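Local atomic coordinates of ribosomal RNA processing protein 6 (Trypanosoma brucei brucei, PDB entry 4NLC), a protein that probably trims RNA from the 3' end as an exoribonuclease of the nuclear exosome, with a part in ribosomal RNA processing. Residues L323-K328 and L337-P342; S115-D120 and V229-K234. The protein carries 1 engineered substitution. All blocks are in the same frame, centred on the assembly; numbering follows the deposited sequence.

Interaction 1 of 2, residues L323-K328 and L337-P342; sequences LSIATK and LKCCSP
Cys339 is set against Ser324, Ile325 and Lys328 in a helix-to-helix contact of the all-helical HRDC domain, where the end of helix 333-339 meets the last turns of helix 319-328. The CA atoms of Ser324 and Cys339, the nearest across the contact, lie 5.5 Å apart, consistent with the small side chains of these residues. Both side chains leave their backbones toward the opposite segment. The Ser324 hydroxyl, swung anti to its own N (chi1 -163°), lies against Cys339, with OG 3.7 Å from both CB and SG of that residue. Ile325 comes in differently. The bond to CB points along the interface rather than at the partner, but the CG1 branch, anti to the carbonyl carbon, carries CD1 over; CG1 touches Cys339 CB at 3.6 Å, while CD1 reaches Cys340 SG at 3.5 Å. One turn after Ser324, the extended chain of Lys328 borders the contact with CD, 3.9 Å from Cys339 SG. No hydrogen bond links the segments, so van der Waals packing carries the contact. Cys340 forms a disulfide with position 321 in another structure of the protein; here that position is the engineered Ser321, the disulfide is absent, and Ser321 OG is hydrogen-bonded to Cys339 O. Where the helix gives way to a turn, Ser341 OG donates to Lys338 O at 3.0 Å, tilted 30° from the carbonyl plane.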
# COMPACT_ATOMS: atom_id res chain seq x y z
N LEU A 323 -21.31 9.73 -14.72
CA LEU A 323 -22.55 10.45 -14.50
C LEU A 323 -22.95 11.25 -15.71
O LEU A 323 -24.12 11.24 -16.06
CB LEU A 323 -22.48 11.33 -13.27
CG LEU A 323 -23.80 11.41 -12.52
CD1 LEU A 323 -23.94 10.23 -11.54
CD2 LEU A 323 -23.93 12.75 -11.81
N SER A 324 -21.98 11.84 -16.41
CA SER A 324 -22.22 12.62 -17.63
C SER A 324 -22.88 11.78 -18.73
O SER A 324 -23.80 12.25 -19.39
CB SER A 324 -20.92 13.23 -18.13
OG SER A 324 -21.23 14.27 -19.04
N ILE A 325 -22.40 10.54 -18.93
CA ILE A 325 -22.94 9.64 -19.95
C ILE A 325 -24.37 9.28 -19.57
O ILE A 325 -25.27 9.42 -20.39
CB ILE A 325 -22.04 8.39 -20.17
CG1 ILE A 325 -20.69 8.78 -20.81
CG2 ILE A 325 -22.77 7.31 -21.02
CD1 ILE A 325 -19.70 7.65 -20.95
N ALA A 326 -24.57 8.86 -18.31
CA ALA A 326 -25.87 8.51 -17.74
C ALA A 326 -26.91 9.64 -17.92
O ALA A 326 -28.01 9.38 -18.37
CB ALA A 326 -25.70 8.17 -16.26
N THR A 327 -26.52 10.89 -17.62
CA THR A 327 -27.40 12.07 -17.66
C THR A 327 -27.70 12.51 -19.07
O THR A 327 -28.88 12.58 -19.45
CB THR A 327 -26.84 13.22 -16.79
OG1 THR A 327 -25.58 13.59 -17.32
CG2 THR A 327 -26.64 12.83 -15.34
N LYS A 328 -26.65 12.77 -19.87
CA LYS A 328 -26.77 13.25 -21.25
C LYS A 328 -27.22 12.21 -22.27
O LYS A 328 -27.70 12.61 -23.34
CB LYS A 328 -25.45 13.91 -21.71
CG LYS A 328 -25.10 15.21 -20.97
CD LYS A 328 -23.65 15.61 -21.27
CE LYS A 328 -23.31 17.03 -20.86
NZ LYS A 328 -21.96 17.43 -21.35
N LEU A 337 -17.34 10.74 -26.53
CA LEU A 337 -15.99 11.27 -26.32
C LEU A 337 -15.99 12.59 -25.56
O LEU A 337 -15.10 12.81 -24.75
CB LEU A 337 -15.20 11.36 -27.63
CG LEU A 337 -14.78 10.02 -28.30
CD1 LEU A 337 -13.96 10.27 -29.52
CD2 LEU A 337 -14.01 9.08 -27.33
N LYS A 338 -17.03 13.43 -25.76
CA LYS A 338 -17.20 14.70 -25.06
C LYS A 338 -17.42 14.47 -23.54
O LYS A 338 -16.70 15.05 -22.72
CB LYS A 338 -18.37 15.49 -25.66
CG LYS A 338 -18.02 16.23 -26.94
CD LYS A 338 -19.09 17.25 -27.29
CE LYS A 338 -18.85 17.91 -28.63
NZ LYS A 338 -20.03 18.72 -29.07
N CYS A 339 -18.35 13.57 -23.17
CA CYS A 339 -18.65 13.22 -21.78
C CYS A 339 -17.40 12.72 -21.02
O CYS A 339 -17.21 13.08 -19.86
CB CYS A 339 -19.77 12.18 -21.72
SG CYS A 339 -21.34 12.71 -22.44
N CYS A 340 -16.57 11.90 -21.70
CA CYS A 340 -15.38 11.22 -21.15
C CYS A 340 -14.09 12.07 -21.05
O CYS A 340 -13.07 11.52 -20.66
CB CYS A 340 -15.12 9.94 -21.94
SG CYS A 340 -16.44 8.73 -21.84
N SER A 341 -14.12 13.36 -21.41
CA SER A 341 -12.91 14.21 -21.37
C SER A 341 -12.34 14.34 -19.93
O SER A 341 -13.13 14.64 -19.02
CB SER A 341 -13.20 15.60 -21.95
OG SER A 341 -13.82 15.52 -23.23
N PRO A 342 -11.03 14.08 -19.66
CA PRO A 342 -9.94 13.68 -20.58
C PRO A 342 -10.05 12.22 -21.04
O PRO A 342 -10.17 11.32 -20.21
CB PRO A 342 -8.66 13.97 -19.78
CG PRO A 342 -9.07 13.85 -18.34
CD PRO A 342 -10.54 14.21 -18.26

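Interaction 2 of 2, residues S115-D120 and V229-K234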
# COMPACT_ATOMS: atom_id res chain seq x y z
N SER A 115 15.36 1.80 8.19
CA SER A 115 16.39 2.41 9.01
C SER A 115 16.78 1.47 10.12
O SER A 115 15.92 0.81 10.72
CB SER A 115 15.94 3.74 9.61
OG SER A 115 15.80 4.79 8.67
N THR A 116 18.08 1.45 10.43
CA THR A 116 18.64 0.74 11.58
C THR A 116 19.17 1.85 12.48
O THR A 116 19.17 3.01 12.08
CB THR A 116 19.76 -0.29 11.19
OG1 THR A 116 20.98 0.36 10.86
CG2 THR A 116 19.34 -1.24 10.08
N ARG A 117 19.65 1.49 13.68
CA ARG A 117 20.25 2.46 14.60
C ARG A 117 21.48 3.15 14.01
O ARG A 117 21.85 4.21 14.48
CB ARG A 117 20.67 1.75 15.92
CG ARG A 117 19.52 1.09 16.68
CD ARG A 117 18.40 2.06 17.05
NE ARG A 117 17.44 1.38 17.90
CZ ARG A 117 16.57 1.97 18.70
NH1 ARG A 117 16.47 3.29 18.73
NH2 ARG A 117 15.78 1.24 19.47
N THR A 118 22.13 2.54 13.00
CA THR A 118 23.40 3.08 12.47
C THR A 118 23.35 3.60 11.03
O THR A 118 24.31 4.24 10.58
CB THR A 118 24.52 2.01 12.61
OG1 THR A 118 24.05 0.72 12.16
CG2 THR A 118 25.05 1.93 14.03
N GLN A 119 22.26 3.31 10.30
CA GLN A 119 22.16 3.71 8.91
C GLN A 119 20.76 3.56 8.32
O GLN A 119 19.90 2.89 8.91
CB GLN A 119 23.19 2.94 8.06
CG GLN A 119 22.98 1.45 8.07
CD GLN A 119 24.08 0.72 7.36
OE1 GLN A 119 24.61 -0.28 7.85
NE2 GLN A 119 24.41 1.15 6.15
N ASP A 120 20.58 4.16 7.13
CA ASP A 120 19.34 4.14 6.38
C ASP A 120 19.52 3.42 5.05
O ASP A 120 20.61 3.42 4.49
CB ASP A 120 18.87 5.60 6.13
CG ASP A 120 18.59 6.41 7.39
OD1 ASP A 120 18.19 5.81 8.41
OD2 ASP A 120 18.75 7.64 7.34
N VAL A 229 11.54 7.38 18.01
CA VAL A 229 10.11 7.56 18.30
C VAL A 229 9.62 6.31 19.02
O VAL A 229 8.96 6.40 20.06
CB VAL A 229 9.30 7.88 17.00
CG1 VAL A 229 7.81 7.62 17.16
CG2 VAL A 229 9.56 9.32 16.55
N TYR A 230 10.01 5.13 18.50
CA TYR A 230 9.70 3.82 19.07
C TYR A 230 10.16 3.75 20.56
O TYR A 230 9.37 3.39 21.42
CB TYR A 230 10.36 2.72 18.20
CG TYR A 230 10.36 1.34 18.82
CD1 TYR A 230 9.16 0.67 19.07
CD2 TYR A 230 11.55 0.66 19.07
CE1 TYR A 230 9.14 -0.63 19.57
CE2 TYR A 230 11.55 -0.65 19.58
CZ TYR A 230 10.34 -1.29 19.83
OH TYR A 230 10.31 -2.54 20.38
N ASP A 231 11.43 4.12 20.84
CA ASP A 231 12.02 4.15 22.18
C ASP A 231 11.21 5.08 23.12
O ASP A 231 10.83 4.67 24.22
CB ASP A 231 13.48 4.63 22.12
CG ASP A 231 14.49 3.71 21.48
OD1 ASP A 231 14.17 2.53 21.26
OD2 ASP A 231 15.62 4.16 21.23
N ARG A 232 10.88 6.28 22.66
CA ARG A 232 10.09 7.27 23.41
C ARG A 232 8.65 6.81 23.72
O ARG A 232 8.17 7.00 24.85
CB ARG A 232 10.11 8.62 22.71
CG ARG A 232 11.50 9.33 22.73
CD ARG A 232 11.90 9.92 24.08
NE ARG A 232 10.93 10.90 24.60
CZ ARG A 232 10.89 12.18 24.26
NH1 ARG A 232 11.78 12.69 23.41
NH2 ARG A 232 9.96 12.97 24.77
N LEU A 233 7.97 6.17 22.73
CA LEU A 233 6.61 5.63 22.94
C LEU A 233 6.62 4.45 23.91
O LEU A 233 5.69 4.32 24.71
CB LEU A 233 5.95 5.26 21.62
CG LEU A 233 5.61 6.44 20.70
CD1 LEU A 233 5.20 5.95 19.33
CD2 LEU A 233 4.54 7.30 21.31
N LYS A 234 7.68 3.60 23.86
CA LYS A 234 7.85 2.47 24.79
C LYS A 234 7.90 2.97 26.22
O LYS A 234 7.21 2.41 27.07
CB LYS A 234 9.13 1.68 24.49
CG LYS A 234 8.92 0.58 23.46
CD LYS A 234 10.22 0.02 22.91
CE LYS A 234 11.19 -0.54 23.91
NZ LYS A 234 12.17 -1.46 23.27
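Arg117 reaches from its loop to Asp231 on helix 226-238 and meets its carboxylate with NH1 and NH2, each nitrogen taking a different oxygen. The two bonds of this salt bridge are unequal. NH2 to Asp231 OD1 measures 2.7 Å and is nearly straight (172°), close to the guanidinium plane and on the syn side of OD1; NH1 to Asp231 OD2 is 2.8 Å but bent (138°) and comes from above the carboxylate plane, consistent with the 29° between the two planes. Both side chains together span the 11.3 Å between the CA atoms of Arg117 and Asp231, the arginine bending at chi2. Second partners hold both groups: Glu92 OE2 forms a salt bridge with Arg117 NE, and the backbone N of Thr61 donates to Asp231 OD2. Tyr230 adds less, its ring edge meeting the guanidinium with CD2 4.3 Å from Arg117 NH2. Its hydroxyl bonds Gln54, and Lys234 CD lies over the rim of one ring face. Within the RNase H-like exonuclease domain, the loop joins antiparallel neighbours 108-115 and 120-123 of the mixed sheet, while helix 226-238 packs through Leu233 on helices 172-178 and 185-193 and through Tyr230 and Lys234 on helix 249-261.

Overall arrangement
The two interactions lie on opposite sides of the chain's centre, with centres 51 Å apart and nearest atoms about 38 Å apart, so neither touches the other. Both segments of interaction 2 precede those of interaction 1 in the sequence. It joins parts distant along the chain, 109 residues apart at their closest ends, tying the loop between strands 108-115 and 120-123 to a helix inside the 3'-5' exonuclease region. Interaction 1 is local, its segments nine residues apart at their closest ends, on two successive helices of the HRDC region. They share no helix, strand or sheet: one is an ionic link in a mixed alpha/beta unit, the other apolar packing in a helical one. Each contact lies wholly within one family region, so neither joins the exonuclease to the HRDC part.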